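Side-chain contact in uncharacterized protein DR_0571 (Deinococcus radiodurans R1, PDB 3C4N), which is probably an FAD-dependent oxidoreductase of the ETF-QO/FixC family, captured here with ADP bound, though its own reaction is uncharacterised: residues Ala52-Gln57 with Ala99-Glu104. Residues are numbered along the deposited sequence; the frame is centred on the assembly and turned at random.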
loop_
_atom_site.group_PDB
_atom_site.type_symbol
_atom_site.label_atom_id
_atom_site.label_comp_id
_atom_site.label_asym_id
_atom_site.label_seq_id
_atom_site.Cartn_x
_atom_site.Cartn_y
_atom_site.Cartn_z
ATOM N N ALA A 52 4.291 10.487 -8.040
ATOM C CA ALA A 52 3.499 9.325 -8.464
ATOM C C ALA A 52 2.031 9.715 -8.579
ATOM O O ALA A 52 1.323 9.245 -9.468
ATOM C CB ALA A 52 3.661 8.168 -7.483
ATOM N N PHE A 53 1.583 10.587 -7.682
ATOM C CA PHE A 53 0.204 11.047 -7.721
ATOM C C PHE A 53 -0.052 11.860 -9.002
ATOM O O PHE A 53 -0.984 11.563 -9.752
ATOM C CB PHE A 53 -0.103 11.895 -6.490
ATOM C CG PHE A 53 -1.412 12.600 -6.563
ATOM C CD1 PHE A 53 -2.601 11.887 -6.590
ATOM C CD2 PHE A 53 -1.460 13.986 -6.616
ATOM C CE1 PHE A 53 -3.834 12.547 -6.669
ATOM C CE2 PHE A 53 -2.679 14.660 -6.696
ATOM C CZ PHE A 53 -3.870 13.939 -6.721
ATOM N N TYR A 54 0.791 12.857 -9.268
ATOM C CA TYR A 54 0.611 13.691 -10.449
ATOM C C TYR A 54 0.728 12.887 -11.743
ATOM O O TYR A 54 0.049 13.187 -12.722
ATOM C CB TYR A 54 1.614 14.847 -10.467
ATOM C CG TYR A 54 1.421 15.841 -9.351
ATOM C CD1 TYR A 54 0.183 16.453 -9.139
ATOM C CD2 TYR A 54 2.474 16.170 -8.504
ATOM C CE1 TYR A 54 0.001 17.371 -8.102
ATOM C CE2 TYR A 54 2.309 17.080 -7.470
ATOM C CZ TYR A 54 1.079 17.682 -7.266
ATOM O OH TYR A 54 0.931 18.583 -6.226
ATOM N N LEU A 55 1.582 11.868 -11.752
ATOM C CA LEU A 55 1.717 11.048 -12.941
ATOM C C LEU A 55 0.465 10.205 -13.167
ATOM O O LEU A 55 0.092 9.945 -14.313
ATOM C CB LEU A 55 2.948 10.147 -12.851
ATOM C CG LEU A 55 4.258 10.875 -13.154
ATOM C CD1 LEU A 55 5.437 9.985 -12.759
ATOM C CD2 LEU A 55 4.310 11.230 -14.648
ATOM N N ARG A 56 -0.194 9.789 -12.089
ATOM C CA ARG A 56 -1.408 8.984 -12.229
ATOM C C ARG A 56 -2.533 9.810 -12.831
ATOM O O ARG A 56 -3.421 9.271 -13.489
ATOM C CB ARG A 56 -1.878 8.414 -10.881
ATOM C CG ARG A 56 -0.947 7.372 -10.257
ATOM C CD ARG A 56 -0.620 6.256 -11.227
ATOM N NE ARG A 56 -1.811 5.567 -11.708
ATOM C CZ ARG A 56 -1.811 4.731 -12.742
ATOM N NH1 ARG A 56 -0.689 4.486 -13.400
ATOM N NH2 ARG A 56 -2.927 4.135 -13.124
ATOM N N GLN A 57 -2.504 11.118 -12.600
ATOM C CA GLN A 57 -3.541 11.971 -13.155
ATOM C C GLN A 57 -3.170 12.524 -14.525
ATOM O O GLN A 57 -4.047 12.770 -15.356
ATOM C CB GLN A 57 -3.868 13.106 -12.189
ATOM C CG GLN A 57 -4.482 12.603 -10.908
ATOM C CD GLN A 57 -5.076 13.709 -10.078
ATOM O OE1 GLN A 57 -4.445 14.748 -9.873
ATOM N NE2 GLN A 57 -6.295 13.494 -9.584
ATOM N N ALA A 99 6.463 28.373 -5.900
ATOM C CA ALA A 99 6.035 28.578 -4.529
ATOM C C ALA A 99 4.532 28.772 -4.392
ATOM O O ALA A 99 3.900 28.186 -3.508
ATOM C CB ALA A 99 6.760 29.779 -3.928
ATOM N N GLU A 100 3.954 29.592 -5.258
ATOM C CA GLU A 100 2.517 29.863 -5.173
ATOM C C GLU A 100 1.684 28.662 -5.600
ATOM O O GLU A 100 0.648 28.382 -5.006
ATOM C CB GLU A 100 2.142 31.091 -6.019
ATOM C CG GLU A 100 2.708 32.438 -5.511
ATOM C CD GLU A 100 2.499 32.682 -4.004
ATOM O OE1 GLU A 100 1.488 32.207 -3.435
ATOM O OE2 GLU A 100 3.352 33.371 -3.397
ATOM N N TRP A 101 2.143 27.961 -6.628
ATOM C CA TRP A 101 1.441 26.788 -7.118
ATOM C C TRP A 101 1.416 25.747 -5.997
ATOM O O TRP A 101 0.381 25.123 -5.723
ATOM C CB TRP A 101 2.157 26.228 -8.350
ATOM C CG TRP A 101 1.411 25.116 -9.015
ATOM C CD1 TRP A 101 0.450 25.231 -9.977
ATOM C CD2 TRP A 101 1.507 23.725 -8.707
ATOM N NE1 TRP A 101 -0.067 23.995 -10.285
ATOM C CE2 TRP A 101 0.566 23.051 -9.518
ATOM C CE3 TRP A 101 2.294 22.981 -7.820
ATOM C CZ2 TRP A 101 0.390 21.661 -9.466
ATOM C CZ3 TRP A 101 2.120 21.605 -7.767
ATOM C CH2 TRP A 101 1.174 20.959 -8.587
ATOM N N THR A 102 2.559 25.566 -5.341
ATOM C CA THR A 102 2.646 24.614 -4.236
ATOM C C THR A 102 1.685 25.045 -3.126
ATOM O O THR A 102 0.987 24.209 -2.554
ATOM C CB THR A 102 4.086 24.535 -3.661
ATOM O OG1 THR A 102 4.961 24.002 -4.661
ATOM C CG2 THR A 102 4.127 23.631 -2.419
ATOM N N ARG A 103 1.631 26.348 -2.841
ATOM C CA ARG A 103 0.750 26.834 -1.785
ATOM C C ARG A 103 -0.704 26.510 -2.101
ATOM O O ARG A 103 -1.441 26.041 -1.229
ATOM C CB ARG A 103 0.900 28.351 -1.556
ATOM C CG ARG A 103 0.501 28.755 -0.130
ATOM C CD ARG A 103 0.465 30.257 0.162
ATOM N NE ARG A 103 -0.929 30.681 0.182
ATOM C CZ ARG A 103 -1.522 31.382 1.146
ATOM N NH1 ARG A 103 -0.871 31.786 2.222
ATOM N NH2 ARG A 103 -2.809 31.649 1.044
ATOM N N GLU A 104 -1.104 26.755 -3.347
ATOM C CA GLU A 104 -2.464 26.494 -3.799
ATOM C C GLU A 104 -2.827 25.019 -3.650
ATOM O O GLU A 104 -3.934 24.685 -3.215
ATOM C CB GLU A 104 -2.629 26.922 -5.260
ATOM C CG GLU A 104 -4.085 27.024 -5.668
ATOM C CD GLU A 104 -4.305 27.660 -7.042
ATOM O OE1 GLU A 104 -5.399 28.236 -7.250
ATOM O OE2 GLU A 104 -3.410 27.578 -7.911
#
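Tyr54 holds CG anti to its carbonyl carbon (chi1 -65°), which carries the phenol into the space between helices 46-58 and 96-107, while Trp101, with CG anti to the backbone nitrogen (chi1 -173°), extends its indole from the other helix to meet it. The two side chains arrive from opposite directions and touch through their outer ends. At the far corner of the six-membered ring, CH2 of Trp101 lies 3.4 Å from Tyr54 OH and 3.5 Å from Tyr54 CZ; CZ3 of Trp101 is 3.6 Å from the same hydroxyl oxygen. Tyr54 CZ sits at the indole edge, in its plane, but the rings as a whole meet obliquely, with their planes at 58° and the Tyr54 and Trp101 six-membered centroids 5.6 Å apart. No hydrogen bond crosses between the segments: the phenol oxygen lies beside the outer corner of the indole and is hydrogen-bonded to Gln105 NE2, giving the hydroxyl of this buried tyrosine a polar partner. His388 of helix 379-398 joins both aromatics, stacking on Trp101 and meeting Tyr54 edge-to-face. The Tyr54 and Thr102 CA atoms, the nearest across the contact, are still 12.7 Å apart, so the contact is made by the ends of two long side chains. This is an aromatic cluster linking three helices, one of them helix 46-58, which carries the ADP-binding Met47 and the last glycine of what looks like the GxGxxG motif of a Rossmann-type nucleotide-binding fold.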